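Local structure of lysozyme, putative (Bacillus anthracis, 2WAG) at residues A45-F56 against T84-V93. The protein probably hydrolyses the glycan strands of bacterial cell-wall peptidoglycan as a family GH25 lysozyme, probably with retention of anomeric configuration. Sequence-based numbering, arbitrary orientation.
With SO4 (sulfate ion), chain G.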
ATOM      1  N   ALA A  45       5.848   1.661 -17.887  1.00  7.38           N
ATOM      2  CA  ALA A  45       6.863   2.087 -18.842  1.00  7.30           C
ATOM      3  C   ALA A  45       7.502   3.394 -18.427  1.00  7.70           C
ATOM      4  O   ALA A  45       8.723   3.474 -18.307  1.00  9.55           O
ATOM      5  CB  ALA A  45       6.238   2.224 -20.232  1.00  8.04           C
ATOM      6  N   THR A  46       6.687   4.421 -18.250  1.00  7.76           N
ATOM      7  CA  THR A  46       7.174   5.787 -18.128  1.00  7.56           C
ATOM      8  C   THR A  46       6.481   6.504 -16.979  1.00  7.48           C
ATOM      9  O   THR A  46       5.385   6.098 -16.501  1.00  7.37           O
ATOM     10  CB  THR A  46       6.934   6.569 -19.445  1.00  7.35           C
ATOM     11  OG1 THR A  46       5.593   6.332 -19.891  1.00  8.36           O
ATOM     12  CG2 THR A  46       7.862   6.095 -20.507  1.00  9.09           C
ATOM     13  N   GLU A  47       7.100   7.600 -16.549  1.00  8.68           N
ATOM     14  CA  GLU A  47       6.491   8.504 -15.591  1.00  8.79           C
ATOM     15  C   GLU A  47       6.858   9.924 -15.965  1.00  8.93           C
ATOM     16  O   GLU A  47       8.008  10.197 -16.325  1.00  9.68           O
ATOM     17  CB  GLU A  47       6.899   8.178 -14.136  1.00  9.29           C
ATOM     18  CG  GLU A  47       6.300   9.145 -13.112  1.00  8.80           C
ATOM     19  CD  GLU A  47       6.431   8.686 -11.673  1.00  8.89           C
ATOM     20  OE1 GLU A  47       6.973   7.596 -11.420  1.00  9.09           O
ATOM     21  OE2 GLU A  47       5.992   9.452 -10.794  1.00  9.46           O
ATOM     22  N   GLY A  48       5.888  10.825 -15.893  1.00  8.83           N
ATOM     23  CA  GLY A  48       6.149  12.229 -16.207  1.00  9.54           C
ATOM     24  C   GLY A  48       6.756  12.431 -17.576  1.00 10.57           C
ATOM     25  O   GLY A  48       6.480  11.694 -18.516  1.00 11.74           O
ATOM     26  N   SER A  49       7.591  13.448 -17.732  0.50 10.67           N
ATOM     27  CA  SER A  49       8.002  13.767 -19.093  0.50 10.75           C
ATOM     28  C   SER A  49       9.407  13.234 -19.409  0.50 11.35           C
ATOM     29  O   SER A  49       9.859  13.412 -20.526  0.50 11.68           O
ATOM     30  CB  SER A  49       7.810  15.281 -19.426  0.50  9.28           C
ATOM     31  OG  SER A  49       6.431  15.678 -19.543  0.50  9.78           O
ATOM     32  N   ALA A  50      10.069  12.531 -18.486  1.00 11.96           N
ATOM     33  CA  ALA A  50      11.402  12.033 -18.792  1.00 12.13           C
ATOM     34  C   ALA A  50      11.818  10.702 -18.155  1.00 11.96           C
ATOM     35  O   ALA A  50      12.858  10.141 -18.497  1.00 12.81           O
ATOM     36  CB  ALA A  50      12.426  13.116 -18.453  1.00 13.38           C
ATOM     37  N   PHE A  51      10.997  10.156 -17.260  1.00 11.71           N
ATOM     38  CA  PHE A  51      11.411   8.975 -16.527  1.00 11.16           C
ATOM     39  C   PHE A  51      11.006   7.672 -17.231  1.00 10.25           C
ATOM     40  O   PHE A  51       9.901   7.571 -17.774  1.00 10.22           O
ATOM     41  CB  PHE A  51      10.843   9.013 -15.097  1.00 12.28           C
ATOM     42  CG  PHE A  51      11.214   7.836 -14.258  1.00 12.43           C
ATOM     43  CD1 PHE A  51      12.370   7.852 -13.474  1.00 14.20           C
ATOM     44  CD2 PHE A  51      10.413   6.696 -14.245  1.00 13.01           C
ATOM     45  CE1 PHE A  51      12.702   6.755 -12.676  1.00 14.59           C
ATOM     46  CE2 PHE A  51      10.744   5.601 -13.453  1.00 13.77           C
ATOM     47  CZ  PHE A  51      11.886   5.624 -12.685  1.00 14.30           C
ATOM     48  N   VAL A  52      11.900   6.685 -17.204  1.00  9.79           N
ATOM     49  CA  VAL A  52      11.653   5.353 -17.755  1.00  9.71           C
ATOM     50  C   VAL A  52      11.896   4.310 -16.665  1.00  9.35           C
ATOM     51  O   VAL A  52      12.972   4.275 -16.051  1.00 10.48           O
ATOM     52  CB  VAL A  52      12.570   5.034 -18.968  1.00  9.71           C
ATOM     53  CG1 VAL A  52      12.234   3.671 -19.561  1.00 11.21           C
ATOM     54  CG2 VAL A  52      12.434   6.124 -20.046  1.00  9.50           C
ATOM     55  N   ASP A  53      10.899   3.470 -16.410  1.00  8.99           N
ATOM     56  CA  ASP A  53      11.038   2.404 -15.419  1.00  9.32           C
ATOM     57  C   ASP A  53      12.197   1.482 -15.821  1.00 10.03           C
ATOM     58  O   ASP A  53      12.305   1.084 -16.987  1.00  9.97           O
ATOM     59  CB  ASP A  53       9.706   1.651 -15.289  1.00  9.46           C
ATOM     60  CG  ASP A  53       9.765   0.535 -14.263  1.00 10.02           C
ATOM     61  OD1 ASP A  53       9.230   0.747 -13.142  1.00 10.21           O
ATOM     62  OD2 ASP A  53      10.344  -0.535 -14.567  1.00 10.09           O
ATOM     63  N   LYS A  54      13.062   1.143 -14.870  1.00 11.37           N
ATOM     64  CA  LYS A  54      14.285   0.440 -15.230  1.00 12.36           C
ATOM     65  C   LYS A  54      14.059  -0.977 -15.722  1.00 11.98           C
ATOM     66  O   LYS A  54      14.930  -1.538 -16.380  1.00 12.99           O
ATOM     67  CB  LYS A  54      15.290   0.453 -14.080  1.00 14.79           C
ATOM     68  CG  LYS A  54      14.925  -0.409 -12.919  1.00 18.00           C
ATOM     69  CD  LYS A  54      16.099  -0.507 -11.934  1.00 21.43           C
ATOM     70  CE  LYS A  54      15.743  -1.347 -10.719  1.00 24.25           C
ATOM     71  NZ  LYS A  54      16.917  -1.486  -9.799  1.00 27.46           N
ATOM     72  N   TYR A  55      12.894  -1.557 -15.432  1.00 11.40           N
ATOM     73  CA  TYR A  55      12.624  -2.917 -15.877  1.00 11.57           C
ATOM     74  C   TYR A  55      11.576  -2.966 -16.985  1.00 10.52           C
ATOM     75  O   TYR A  55      11.173  -4.056 -17.388  1.00 10.70           O
ATOM     76  CB  TYR A  55      12.199  -3.835 -14.722  1.00 12.84           C
ATOM     77  CG  TYR A  55      13.325  -4.180 -13.766  1.00 15.01           C
ATOM     78  CD1 TYR A  55      14.671  -4.068 -14.144  1.00 17.87           C
ATOM     79  CD2 TYR A  55      13.049  -4.618 -12.492  1.00 18.16           C
ATOM     80  CE1 TYR A  55      15.704  -4.364 -13.255  1.00 19.30           C
ATOM     81  CE2 TYR A  55      14.072  -4.934 -11.606  1.00 19.18           C
ATOM     82  CZ  TYR A  55      15.377  -4.804 -11.981  1.00 20.38           C
ATOM     83  OH  TYR A  55      16.350  -5.134 -11.052  1.00 23.52           O
ATOM     84  N   PHE A  56      11.164  -1.811 -17.520  1.00  9.88           N
ATOM     85  CA  PHE A  56      10.133  -1.861 -18.562  1.00  9.70           C
ATOM     86  C   PHE A  56      10.535  -2.713 -19.773  1.00 10.41           C
ATOM     87  O   PHE A  56       9.787  -3.576 -20.221  1.00 10.29           O
ATOM     88  CB  PHE A  56       9.724  -0.475 -19.064  1.00  9.78           C
ATOM     89  CG  PHE A  56       8.819  -0.580 -20.258  1.00  9.53           C
ATOM     90  CD1 PHE A  56       7.539  -1.112 -20.109  1.00 10.44           C
ATOM     91  CD2 PHE A  56       9.269  -0.290 -21.535  1.00 11.07           C
ATOM     92  CE1 PHE A  56       6.692  -1.296 -21.206  1.00 11.30           C
ATOM     93  CE2 PHE A  56       8.425  -0.483 -22.640  1.00 12.46           C
ATOM     94  CZ  PHE A  56       7.146  -0.985 -22.473  1.00 11.67           C
ATOM     95  N   THR A  84       4.061  16.394 -23.664  1.00 11.42           N
ATOM     96  CA  THR A  84       5.376  15.847 -23.405  0.50 10.75           C
ATOM     97  C   THR A  84       5.304  14.462 -22.745  1.00 10.97           C
ATOM     98  O   THR A  84       6.087  13.575 -23.042  1.00 11.08           O
ATOM     99  CB  THR A  84       6.202  16.833 -22.567  0.50 10.21           C
ATOM    100  OG1 THR A  84       5.480  17.193 -21.381  0.50 13.00           O
ATOM    101  CG2 THR A  84       6.392  18.074 -23.362  0.50  7.44           C
ATOM    102  N   GLN A  85       4.329  14.292 -21.856  1.00 10.83           N
ATOM    103  CA  GLN A  85       4.136  12.979 -21.236  1.00 10.63           C
ATOM    104  C   GLN A  85       3.707  11.931 -22.268  1.00 10.13           C
ATOM    105  O   GLN A  85       4.208  10.819 -22.245  1.00 10.46           O
ATOM    106  CB  GLN A  85       3.130  13.090 -20.101  1.00  9.78           C
ATOM    107  CG  GLN A  85       3.668  13.920 -18.938  1.00 10.42           C
ATOM    108  CD  GLN A  85       2.806  13.823 -17.726  1.00  9.32           C
ATOM    109  OE1 GLN A  85       2.710  12.759 -17.108  1.00  9.60           O
ATOM    110  NE2 GLN A  85       2.144  14.919 -17.371  1.00  9.85           N
ATOM    111  N   ALA A  86       2.796  12.301 -23.186  1.00  9.90           N
ATOM    112  CA  ALA A  86       2.390  11.376 -24.246  1.00  9.90           C
ATOM    113  C   ALA A  86       3.573  11.015 -25.142  1.00  9.96           C
ATOM    114  O   ALA A  86       3.752   9.865 -25.536  1.00  9.96           O
ATOM    115  CB  ALA A  86       1.286  11.986 -25.091  1.00 10.72           C
ATOM    116  N   GLU A  87       4.369  12.031 -25.488  1.00 10.47           N
ATOM    117  CA  GLU A  87       5.532  11.791 -26.326  1.00 11.34           C
ATOM    118  C   GLU A  87       6.509  10.836 -25.657  1.00 11.39           C
ATOM    119  O   GLU A  87       7.126   9.987 -26.312  1.00 11.35           O
ATOM    120  CB  GLU A  87       6.236  13.122 -26.664  1.00 11.73           C
ATOM    121  CG  GLU A  87       5.447  13.987 -27.659  1.00 13.46           C
ATOM    122  CD  GLU A  87       5.892  15.448 -27.742  1.00 18.78           C
ATOM    123  OE1 GLU A  87       6.541  15.986 -26.816  1.00 18.88           O
ATOM    124  OE2 GLU A  87       5.545  16.090 -28.759  1.00 22.59           O
ATOM    125  N   GLN A  88       6.606  10.926 -24.337  1.00 11.44           N
ATOM    126  CA  GLN A  88       7.478  10.027 -23.622  0.50 11.43           C
ATOM    127  C   GLN A  88       6.987   8.570 -23.611  1.00 11.09           C
ATOM    128  O   GLN A  88       7.749   7.639 -23.862  1.00 11.83           O
ATOM    129  CB  GLN A  88       7.707  10.591 -22.238  0.50 11.35           C
ATOM    130  CG  GLN A  88       8.997  11.386 -22.230  0.50  8.54           C
ATOM    131  CD  GLN A  88      10.216  10.481 -22.381  0.50  2.83           C
ATOM    132  OE1 GLN A  88      10.907  10.489 -23.405  0.50 11.42           O
ATOM    133  NE2 GLN A  88      10.463   9.686 -21.355  0.50  9.89           N
ATOM    134  N   PHE A  89       5.698   8.370 -23.349  1.00 10.06           N
ATOM    135  CA  PHE A  89       5.165   7.016 -23.429  1.00 10.25           C
ATOM    136  C   PHE A  89       5.354   6.465 -24.855  1.00  9.83           C
ATOM    137  O   PHE A  89       5.807   5.343 -25.039  1.00 10.28           O
ATOM    138  CB  PHE A  89       3.698   7.051 -23.020  1.00  9.90           C
ATOM    139  CG  PHE A  89       3.024   5.699 -22.973  1.00  8.71           C
ATOM    140  CD1 PHE A  89       3.065   4.925 -21.810  1.00  9.29           C
ATOM    141  CD2 PHE A  89       2.323   5.209 -24.070  1.00  9.03           C
ATOM    142  CE1 PHE A  89       2.400   3.703 -21.750  1.00  8.93           C
ATOM    143  CE2 PHE A  89       1.673   3.974 -24.023  1.00  9.57           C
ATOM    144  CZ  PHE A  89       1.694   3.234 -22.846  1.00  8.29           C
ATOM    145  N   ILE A  90       5.006   7.274 -25.865  1.00 10.08           N
ATOM    146  CA  ILE A  90       5.086   6.839 -27.253  1.00 10.59           C
ATOM    147  C   ILE A  90       6.521   6.459 -27.675  1.00 11.15           C
ATOM    148  O   ILE A  90       6.701   5.484 -28.381  1.00 12.22           O
ATOM    149  CB  ILE A  90       4.468   7.906 -28.182  1.00 10.65           C
ATOM    150  CG1 ILE A  90       2.946   7.928 -27.993  1.00 10.64           C
ATOM    151  CG2 ILE A  90       4.806   7.623 -29.663  1.00 11.92           C
ATOM    152  CD1 ILE A  90       2.266   9.170 -28.605  1.00 10.58           C
ATOM    153  N   ARG A  91       7.533   7.193 -27.207  0.50 11.50           N
ATOM    154  CA  ARG A  91       8.927   6.854 -27.550  0.50 12.09           C
ATOM    155  C   ARG A  91       9.344   5.495 -26.985  0.50 10.97           C
ATOM    156  O   ARG A  91      10.187   4.783 -27.539  0.50 10.56           O
ATOM    157  CB  ARG A  91       9.905   7.928 -27.043  0.50 12.48           C
ATOM    158  CG  ARG A  91       9.765   9.247 -27.768  0.50 15.04           C
ATOM    159  CD  ARG A  91      10.882  10.221 -27.410  0.50 16.43           C
ATOM    160  NE  ARG A  91      10.616  10.892 -26.141  0.50 19.76           N
ATOM    161  CZ  ARG A  91      10.177  12.137 -26.043  0.50 20.00           C
ATOM    162  NH1 ARG A  91       9.965  12.850 -27.145  0.50 21.59           N
ATOM    163  NH2 ARG A  91       9.944  12.665 -24.850  0.50 21.04           N
ATOM    164  N   ASN A  92       8.744   5.132 -25.861  1.00 10.28           N
ATOM    165  CA  ASN A  92       9.171   3.946 -25.146  1.00 10.37           C
ATOM    166  C   ASN A  92       8.359   2.698 -25.444  1.00 10.40           C
ATOM    167  O   ASN A  92       8.878   1.600 -25.342  1.00 11.75           O
ATOM    168  CB  ASN A  92       9.119   4.218 -23.636  1.00  9.50           C
ATOM    169  CG  ASN A  92      10.348   4.979 -23.168  1.00  8.81           C
ATOM    170  OD1 ASN A  92      11.372   4.365 -22.881  1.00 11.02           O
ATOM    171  ND2 ASN A  92      10.279   6.314 -23.148  1.00  9.49           N
ATOM    172  N   VAL A  93       7.089   2.859 -25.790  1.00 10.24           N
ATOM    173  CA  VAL A  93       6.190   1.702 -25.889  1.00 11.32           C
ATOM    174  C   VAL A  93       5.831   1.432 -27.356  1.00 12.25           C
ATOM    175  O   VAL A  93       5.181   2.252 -27.997  1.00 12.64           O
ATOM    176  CB  VAL A  93       4.908   1.948 -25.058  1.00  9.90           C
ATOM    177  CG1 VAL A  93       3.943   0.756 -25.175  1.00 11.63           C
ATOM    178  CG2 VAL A  93       5.282   2.215 -23.588  1.00 10.37           C
TER
HETATM  179  S   SO4 G1223       7.838  15.742 -14.406  1.00 13.82           S
HETATM  180  O1  SO4 G1223       7.619  15.006 -13.172  1.00 21.43           O
HETATM  181  O2  SO4 G1223       8.260  15.070 -15.630  1.00 21.63           O
HETATM  182  O3  SO4 G1223       8.402  17.087 -14.233  1.00 20.44           O
HETATM  183  O4  SO4 G1223       6.431  16.065 -14.742  1.00 20.26           O
HETATM  184  O   HOH W   1       8.580  14.213 -23.157  0.50  8.19           O
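Thr-46 faces helix 84-92 with OG1 set between its backbone N and carbonyl carbon (chi1 47°), which brings the hydroxyl to the edge of the Phe-89 ring, 3.5 Å from CD1. CG2 of Thr-46 lies beside its own backbone N and meets Asn-92 ND2 at 3.6 Å. The Thr-46 hydroxyl is buried here without a hydrogen-bond partner. The Asn-92 amide is held by a nearly straight bond from ND2 to Gln-88 O (179°). Gln-88 O lies in the plane of the Asn-92 amide, while the donor sits off the carbonyl plane. Both methyls of Val-52 touch Asn-92 OD1. Near the C-terminal end of the helix, Val-93 CG2 packs tightly on Ala-45 CB (3.5 Å) and also reaches Phe-56 CZ. The same methyl sits over the centre of one Phe-89 ring face.

At the other end, in the conformer given, the Gln-88 side chain lies along Ser-49 and Ala-50, with NE2 nearest Ala-50. A water donates to Ser-49 O and Thr-84 O, so it bridges the turn and the helix. Gln-85 OE1 lies 3.6 Å from Gly-48 CA and accepts a hydrogen bond from Ser-77 N.

Strand 45-47 and helix 84-92 run nearly antiparallel (160°), with strand 69-75 beside strand 40-47: the beta/alpha packing of the TIM-barrel-like GH25 fold, here extended by a beta hairpin.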